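Local coordinates for protein transcriptional regulator, LYSR family (Neisseria meningitidis, PDB 4AB5) that probably controls transcription of methionine-biosynthesis genes as a DNA-binding, MetR-like member of the LysR family, this chain being its regulatory domain, at residues Pro163-Lys167 with Gly168-His172; Arg173-Ala177 with Asp178-Ser182; Ile12-Cys16 with His17-Asp21. All blocks are in the same frame, centred on the assembly; numbering follows the deposited sequence.

Contact 1 of 3, residues Pro163-Lys167 with Gly168-His172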
loop_
_atom_site.group_PDB
_atom_site.type_symbol
_atom_site.label_atom_id
_atom_site.label_comp_id
_atom_site.label_asym_id
_atom_site.label_seq_id
_atom_site.Cartn_x
_atom_site.Cartn_y
_atom_site.Cartn_z
ATOM N N PRO B 163 -13.704 -6.324 5.184
ATOM C CA PRO B 163 -13.910 -5.132 6.047
ATOM C C PRO B 163 -14.673 -3.972 5.393
ATOM O O PRO B 163 -15.343 -3.212 6.086
ATOM C CB PRO B 163 -12.483 -4.684 6.395
ATOM C CG PRO B 163 -11.628 -5.857 6.138
ATOM C CD PRO B 163 -12.262 -6.615 5.018
ATOM N N TYR B 164 -14.577 -3.842 4.066
ATOM C CA TYR B 164 -15.219 -2.770 3.299
ATOM C C TYR B 164 -16.708 -2.976 3.007
ATOM O O TYR B 164 -17.413 -2.004 2.732
ATOM C CB TYR B 164 -14.400 -2.450 2.039
ATOM C CG TYR B 164 -12.940 -2.211 2.361
ATOM C CD1 TYR B 164 -12.521 -1.018 2.947
ATOM C CD2 TYR B 164 -11.985 -3.191 2.128
ATOM C CE1 TYR B 164 -11.182 -0.791 3.243
ATOM C CE2 TYR B 164 -10.642 -2.977 2.424
ATOM C CZ TYR B 164 -10.246 -1.775 2.985
ATOM O OH TYR B 164 -8.930 -1.555 3.296
ATOM N N LEU B 165 -17.186 -4.229 3.094
ATOM C CA LEU B 165 -18.592 -4.578 2.899
ATOM C C LEU B 165 -19.370 -4.099 4.114
ATOM O O LEU B 165 -20.504 -3.638 3.984
ATOM C CB LEU B 165 -18.776 -6.096 2.730
ATOM C CG LEU B 165 -18.029 -6.768 1.580
ATOM C CD1 LEU B 165 -17.925 -8.251 1.809
ATOM C CD2 LEU B 165 -18.688 -6.485 0.247
ATOM N N GLU B 166 -18.726 -4.181 5.295
ATOM C CA GLU B 166 -19.256 -3.765 6.599
ATOM C C GLU B 166 -19.479 -2.245 6.634
ATOM O O GLU B 166 -20.458 -1.783 7.224
ATOM C CB GLU B 166 -18.292 -4.187 7.725
ATOM C CG GLU B 166 -17.926 -5.671 7.718
ATOM C CD GLU B 166 -16.974 -6.162 8.795
ATOM O OE1 GLU B 166 -16.115 -5.372 9.255
ATOM O OE2 GLU B 166 -17.061 -7.361 9.147
ATOM N N LYS B 167 -18.587 -1.480 5.967
ATOM C CA LYS B 167 -18.628 -0.018 5.880
ATOM C C LYS B 167 -19.596 0.492 4.789
ATOM O O LYS B 167 -19.833 1.698 4.693
ATOM C CB LYS B 167 -17.206 0.554 5.697
ATOM C CG LYS B 167 -16.194 0.012 6.711
ATOM C CD LYS B 167 -14.927 0.840 6.793
ATOM C CE LYS B 167 -13.839 0.136 7.571
ATOM N NZ LYS B 167 -13.076 -0.821 6.728
ATOM N N GLY B 168 -20.141 -0.428 3.994
ATOM C CA GLY B 168 -21.096 -0.133 2.930
ATOM C C GLY B 168 -20.523 0.469 1.657
ATOM O O GLY B 168 -21.285 0.895 0.779
ATOM N N TYR B 169 -19.182 0.493 1.531
ATOM C CA TYR B 169 -18.496 1.056 0.365
ATOM C C TYR B 169 -18.821 0.298 -0.926
ATOM O O TYR B 169 -19.119 0.908 -1.950
ATOM C CB TYR B 169 -16.957 1.068 0.572
ATOM C CG TYR B 169 -16.438 1.847 1.762
ATOM C CD1 TYR B 169 -17.090 2.993 2.210
ATOM C CD2 TYR B 169 -15.243 1.498 2.380
ATOM C CE1 TYR B 169 -16.601 3.731 3.282
ATOM C CE2 TYR B 169 -14.735 2.237 3.444
ATOM C CZ TYR B 169 -15.414 3.358 3.890
ATOM O OH TYR B 169 -14.930 4.095 4.946
ATOM N N VAL B 170 -18.723 -1.033 -0.879
ATOM C CA VAL B 170 -18.908 -1.900 -2.038
ATOM C C VAL B 170 -19.810 -3.095 -1.709
ATOM O O VAL B 170 -20.127 -3.349 -0.543
ATOM C CB VAL B 170 -17.523 -2.385 -2.595
ATOM C CG1 VAL B 170 -16.696 -1.233 -3.161
ATOM C CG2 VAL B 170 -16.720 -3.170 -1.547
ATOM N N VAL B 171 -20.203 -3.828 -2.758
ATOM C CA VAL B 171 -20.946 -5.085 -2.678
ATOM C C VAL B 171 -20.081 -6.086 -3.424
ATOM O O VAL B 171 -19.290 -5.678 -4.283
ATOM C CB VAL B 171 -22.411 -5.025 -3.200
ATOM C CG1 VAL B 171 -23.272 -4.098 -2.347
ATOM C CG2 VAL B 171 -22.489 -4.634 -4.670
ATOM N N HIS B 172 -20.164 -7.367 -3.070
ATOM C CA HIS B 172 -19.351 -8.365 -3.755
ATOM C C HIS B 172 -20.206 -9.331 -4.531
ATOM O O HIS B 172 -21.331 -9.639 -4.113
ATOM C CB HIS B 172 -18.343 -9.059 -2.817
ATOM C CG HIS B 172 -18.934 -10.099 -1.924
ATOM N ND1 HIS B 172 -18.715 -11.451 -2.150
ATOM C CD2 HIS B 172 -19.701 -9.957 -0.816
ATOM C CE1 HIS B 172 -19.363 -12.082 -1.184
ATOM N NE2 HIS B 172 -19.960 -11.223 -0.350
HETATM O O HOH W 1 -21.820 -3.695 1.426
#
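Tyr164 and Leu165 meet Gly168 and Tyr169 in a Schellman motif, which ends helix 158-166 and sends the chain on into strand 171-189. Two backbone bonds close it. Tyr169 N donates a hydrogen bond to Tyr164 O at 3.3 Å, and Gly168 N bonds to Leu165 O at 3.2 Å. Gly168 takes the positive phi that turns the chain back. A water extends the polar grip, donating to Leu165 O at 2.9 Å and to Val170 O at 2.6 Å, so Leu165 O accepts from two donors.

The CH-pi contact comes from Lys167, whose CB sits 3.8 Å from the centroid of the Tyr169 ring, almost straight over its face. With chi1 at -50°, CG lies beside the backbone N, and the extended chain runs on across the ring until it bends at chi4 and NZ makes a weak bond to Pro163 O.

Apolar contacts complete the turn. The two tyrosine rings meet at their edges, Tyr164 CD1 to Tyr169 CD2, while Tyr164 also rests on Ile141 and Ile144 of helix 140-148, and Tyr169 packs on Arg31 of the second subunit. Leu165 spreads both methyls over the outgoing strand: CD2 approaches Val170 O, and CD1 lies 3.6 Å from His172 CD2, oblique to the imidazole.

Contact 2 of 3, residues Arg173-Ala177 with Asp178-Ser182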
loop_
_atom_site.group_PDB
_atom_site.type_symbol
_atom_site.label_atom_id
_atom_site.label_comp_id
_atom_site.label_asym_id
_atom_site.label_seq_id
_atom_site.Cartn_x
_atom_site.Cartn_y
_atom_site.Cartn_z
ATOM N N ARG B 173 -19.696 -9.763 -5.698
ATOM C CA ARG B 173 -20.398 -10.683 -6.592
ATOM C C ARG B 173 -19.470 -11.760 -7.118
ATOM O O ARG B 173 -18.265 -11.537 -7.263
ATOM C CB ARG B 173 -21.065 -9.937 -7.771
ATOM C CG ARG B 173 -22.103 -8.880 -7.383
ATOM C CD ARG B 173 -23.329 -9.498 -6.755
ATOM N NE ARG B 173 -24.378 -8.522 -6.481
ATOM C CZ ARG B 173 -24.596 -7.968 -5.294
ATOM N NH1 ARG B 173 -23.808 -8.255 -4.266
ATOM N NH2 ARG B 173 -25.599 -7.119 -5.126
ATOM N N GLN B 174 -20.052 -12.927 -7.432
ATOM C CA GLN B 174 -19.332 -14.070 -7.966
ATOM C C GLN B 174 -18.882 -13.802 -9.403
ATOM O O GLN B 174 -19.685 -13.366 -10.227
ATOM C CB GLN B 174 -20.211 -15.318 -7.881
ATOM C CG GLN B 174 -19.519 -16.579 -8.351
ATOM C CD GLN B 174 -20.292 -17.801 -7.978
ATOM O OE1 GLN B 174 -21.369 -18.083 -8.498
ATOM N NE2 GLN B 174 -19.727 -18.566 -7.080
ATOM N N ILE B 175 -17.598 -14.051 -9.692
ATOM C CA ILE B 175 -17.039 -13.891 -11.034
ATOM C C ILE B 175 -17.141 -15.258 -11.700
ATOM O O ILE B 175 -16.399 -16.166 -11.317
ATOM C CB ILE B 175 -15.569 -13.375 -11.015
ATOM C CG1 ILE B 175 -15.485 -11.942 -10.478
ATOM C CG2 ILE B 175 -14.919 -13.492 -12.415
ATOM C CD1 ILE B 175 -14.080 -11.509 -10.084
ATOM N N THR B 176 -18.064 -15.410 -12.687
ATOM C CA THR B 176 -18.254 -16.657 -13.448
ATOM C C THR B 176 -19.098 -17.705 -12.687
ATOM O O THR B 176 -19.108 -17.709 -11.450
ATOM C CB THR B 176 -16.891 -17.106 -14.065
ATOM O OG1 THR B 176 -16.780 -16.604 -15.392
ATOM C CG2 THR B 176 -16.612 -18.603 -13.978
ATOM N N ALA B 177 -19.842 -18.548 -13.427
ATOM C CA ALA B 177 -20.684 -19.610 -12.862
ATOM C C ALA B 177 -19.864 -20.601 -12.001
ATOM O O ALA B 177 -20.346 -21.062 -10.960
ATOM C CB ALA B 177 -21.408 -20.348 -13.976
ATOM N N ASP B 178 -18.614 -20.884 -12.428
ATOM C CA ASP B 178 -17.654 -21.753 -11.745
ATOM C C ASP B 178 -16.897 -21.014 -10.627
ATOM O O ASP B 178 -16.270 -21.654 -9.783
ATOM C CB ASP B 178 -16.643 -22.313 -12.764
ATOM C CG ASP B 178 -17.228 -23.198 -13.857
ATOM O OD1 ASP B 178 -18.421 -23.575 -13.751
ATOM O OD2 ASP B 178 -16.485 -23.533 -14.809
ATOM N N GLY B 179 -16.955 -19.682 -10.642
ATOM C CA GLY B 179 -16.247 -18.829 -9.698
ATOM C C GLY B 179 -14.804 -18.611 -10.123
ATOM O O GLY B 179 -14.351 -19.194 -11.116
ATOM N N LEU B 180 -14.068 -17.760 -9.384
ATOM C CA LEU B 180 -12.661 -17.480 -9.675
ATOM C C LEU B 180 -11.815 -17.724 -8.430
ATOM O O LEU B 180 -11.940 -17.010 -7.438
ATOM C CB LEU B 180 -12.509 -16.046 -10.188
ATOM C CG LEU B 180 -11.219 -15.604 -10.870
ATOM C CD1 LEU B 180 -10.619 -16.613 -11.823
ATOM C CD2 LEU B 180 -11.384 -14.258 -11.376
ATOM N N GLN B 181 -10.978 -18.749 -8.475
ATOM C CA GLN B 181 -10.146 -19.130 -7.352
ATOM C C GLN B 181 -8.669 -18.861 -7.608
ATOM O O GLN B 181 -8.169 -19.178 -8.681
ATOM C CB GLN B 181 -10.380 -20.618 -7.013
ATOM C CG GLN B 181 -9.827 -21.041 -5.649
ATOM C CD GLN B 181 -9.746 -22.539 -5.453
ATOM O OE1 GLN B 181 -9.180 -23.280 -6.265
ATOM N NE2 GLN B 181 -10.246 -23.006 -4.323
ATOM N N SER B 182 -7.974 -18.292 -6.615
ATOM C CA SER B 182 -6.526 -18.083 -6.645
ATOM C C SER B 182 -5.892 -19.168 -5.797
ATOM O O SER B 182 -6.444 -19.533 -4.761
ATOM C CB SER B 182 -6.151 -16.718 -6.084
ATOM O OG SER B 182 -6.413 -15.703 -7.037
#
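A type I beta turn at Thr176-Gly179 interrupts the long strand 171-189, and across it Ile175 and Thr176 meet Gly179 and Leu180. The turn is closed by one hydrogen bond, Gly179 N to Thr176 O at 3.0 Å, with an angle of 138° at the hydrogen. Ala177 and Asp178 fill the two corner positions with helical backbone angles, while Thr176 and Gly179 flank them with positive phi.

Next to this bond the backbones touch again. Gly179 CA makes a CA-H...O contact with Ile175 O at 3.1 Å, and Gln174 lays its CG 4.2 Å from the same Gly179 CA. Leu180 N, 3.4 Å from Ile175 O, is too poorly angled to bond to it. The methyl of Thr176 lies against the inner amides of the turn, CG2 being 3.4 Å from Asp178 N and 3.5 Å from Gly179 N.

The buried part is aliphatic. Leu180 points at the other arm and meets the flank of Ile175, Ile175 CG2 standing 3.8 Å from Leu180 CD2, and Ile175 CD1 also nears that methyl at 4.1 Å. Leu180 holds CG anti to its own N (chi1 -165°), which brings CD2 against Ile175 CG2, the two side chains crossing at a slant. Both residues then rest on Leu120 of helix 119-125.

The backbone partners change along the strand: Arg173 pairs with Gly84 and Leu180 with Met82 of strand 72-86, whereas Gln174 and Thr176 bond to Trp98 in between. What results is a strand broken by a short loop, within the periplasmic-binding-protein-like fold of LysR regulatory domains.

Contact 3 of 3, residues Ile12-Cys16 with His17-Asp21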
loop_
_atom_site.group_PDB
_atom_site.type_symbol
_atom_site.label_atom_id
_atom_site.label_comp_id
_atom_site.label_asym_id
_atom_site.label_seq_id
_atom_site.Cartn_x
_atom_site.Cartn_y
_atom_site.Cartn_z
ATOM N N ILE B 12 12.740 -12.870 0.491
ATOM C CA ILE B 12 11.403 -13.186 -0.014
ATOM C C ILE B 12 11.100 -12.437 -1.310
ATOM O O ILE B 12 11.062 -11.214 -1.314
ATOM C CB ILE B 12 10.289 -13.008 1.067
ATOM C CG1 ILE B 12 10.572 -13.865 2.330
ATOM C CG2 ILE B 12 8.925 -13.368 0.494
ATOM C CD1 ILE B 12 10.350 -13.174 3.607
ATOM N N ALA B 13 10.884 -13.186 -2.405
ATOM C CA ALA B 13 10.527 -12.637 -3.707
ATOM C C ALA B 13 9.001 -12.708 -3.847
ATOM O O ALA B 13 8.406 -13.788 -3.728
ATOM C CB ALA B 13 11.212 -13.413 -4.816
ATOM N N VAL B 14 8.369 -11.530 -4.023
ATOM C CA VAL B 14 6.917 -11.388 -4.115
ATOM C C VAL B 14 6.546 -10.217 -5.022
ATOM O O VAL B 14 7.030 -9.103 -4.824
ATOM C CB VAL B 14 6.239 -11.333 -2.705
ATOM C CG1 VAL B 14 6.851 -10.253 -1.813
ATOM C CG2 VAL B 14 4.714 -11.196 -2.790
ATOM N N GLU B 15 5.700 -10.480 -6.025
ATOM C CA GLU B 15 5.227 -9.450 -6.945
ATOM C C GLU B 15 3.721 -9.181 -6.771
ATOM O O GLU B 15 3.184 -8.286 -7.426
ATOM C CB GLU B 15 5.565 -9.813 -8.404
ATOM C CG GLU B 15 7.046 -9.768 -8.760
ATOM C CD GLU B 15 7.814 -8.492 -8.459
ATOM O OE1 GLU B 15 7.303 -7.388 -8.757
ATOM O OE2 GLU B 15 8.950 -8.607 -7.945
ATOM N N CYS B 16 3.060 -9.932 -5.865
ATOM C CA CYS B 16 1.627 -9.873 -5.576
ATOM C C CYS B 16 1.345 -8.867 -4.451
ATOM O O CYS B 16 1.920 -8.977 -3.365
ATOM C CB CYS B 16 1.107 -11.280 -5.265
ATOM S SG CYS B 16 -0.259 -11.374 -4.063
ATOM N N HIS B 17 0.474 -7.875 -4.729
ATOM C CA HIS B 17 0.111 -6.778 -3.820
ATOM C C HIS B 17 -0.661 -7.196 -2.561
ATOM O O HIS B 17 -0.263 -6.803 -1.463
ATOM C CB HIS B 17 -0.648 -5.691 -4.591
ATOM C CG HIS B 17 0.183 -4.926 -5.577
ATOM N ND1 HIS B 17 0.408 -3.567 -5.428
ATOM C CD2 HIS B 17 0.768 -5.338 -6.728
ATOM C CE1 HIS B 17 1.135 -3.203 -6.471
ATOM N NE2 HIS B 17 1.376 -4.232 -7.283
ATOM N N THR B 18 -1.771 -7.962 -2.714
ATOM C CA THR B 18 -2.605 -8.422 -1.586
ATOM C C THR B 18 -1.830 -9.297 -0.600
ATOM O O THR B 18 -2.118 -9.262 0.596
ATOM C CB THR B 18 -3.921 -9.087 -2.048
ATOM O OG1 THR B 18 -3.647 -10.221 -2.873
ATOM C CG2 THR B 18 -4.853 -8.126 -2.752
ATOM N N CYS B 19 -0.835 -10.056 -1.113
ATOM C CA CYS B 19 0.075 -10.948 -0.377
ATOM C C CYS B 19 0.697 -10.282 0.852
ATOM O O CYS B 19 0.748 -10.898 1.915
ATOM C CB CYS B 19 1.148 -11.506 -1.308
ATOM S SG CYS B 19 0.510 -12.597 -2.610
ATOM N N PHE B 20 1.120 -9.009 0.708
ATOM C CA PHE B 20 1.740 -8.182 1.749
ATOM C C PHE B 20 0.907 -8.067 3.030
ATOM O O PHE B 20 1.479 -7.980 4.124
ATOM C CB PHE B 20 2.095 -6.797 1.186
ATOM C CG PHE B 20 3.343 -6.766 0.335
ATOM C CD1 PHE B 20 3.308 -7.171 -0.998
ATOM C CD2 PHE B 20 4.552 -6.320 0.862
ATOM C CE1 PHE B 20 4.470 -7.142 -1.786
ATOM C CE2 PHE B 20 5.715 -6.310 0.082
ATOM C CZ PHE B 20 5.665 -6.712 -1.240
ATOM N N ASP B 21 -0.432 -8.115 2.910
ATOM C CA ASP B 21 -1.325 -8.053 4.066
ATOM C C ASP B 21 -1.091 -9.161 5.084
ATOM O O ASP B 21 -1.157 -8.902 6.286
ATOM C CB ASP B 21 -2.797 -7.995 3.628
ATOM C CG ASP B 21 -3.238 -6.643 3.087
ATOM O OD1 ASP B 21 -2.419 -5.689 3.120
ATOM O OD2 ASP B 21 -4.405 -6.534 2.641
#
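Cys16 and Cys19 are joined by a disulfide, SG to SG 2.0 Å, that bridges the loop between strand 8-13 and helix 20-33. The bridge is turned at a chi3 of 97°, and the tie closes a Cys-X-X-Cys sequence, with two residues between the cysteines. This is the tight side, where Val14, Cys19 and Phe20 are buried. Val14 drives its two methyls into the turn: CG1, at chi1 54° placed between the backbone N and the carbonyl carbon, reaches Phe20 CZ at 3.8 Å, and CG2 meets Cys19 CB at 3.9 Å. Cys16 O lies at the edge of the Phe20 ring, near its plane, 3.3 Å from CD1. Ile62 backs both Val14 and Cys19, and Phe20 packs on Ile141 of the second subunit.

The other side is looser. No hydrogen bond links the two halves, and partly exposed Glu15 and His17 each point away from the other half, to partners outside it: Glu15 OE1 bonds to Gln46 N, while the His17 imidazole stacks on Tyr111. Phe20 N makes a weak bond to His17 O at 3.4 Å, and Asp21 N bonds to Thr18 O at 3.1 Å. Such a strand-to-helix connection is the first link of a beta-alpha-beta unit.

In the fold
Following the chain, contact 3 comes first: it closes the loop from strand 8-13 into helix 20-33, close to the centre of the folded chain in space. Contact 1 follows much later, where helix 158-166 gives way to strand 171-189, and contact 2 begins where it ends, closing a loop within that same strand. The three run in series; none nests in or crosses another. Contacts 1 and 2 lie about 18 Å apart between centres and are tied by the strand they share. Contact 3 sits 22 to 23 Å from either, between centres, yet reaches the same mixed sheet through strand 8-13, because strand 60-63 pairs with both 8-13 and 171-189.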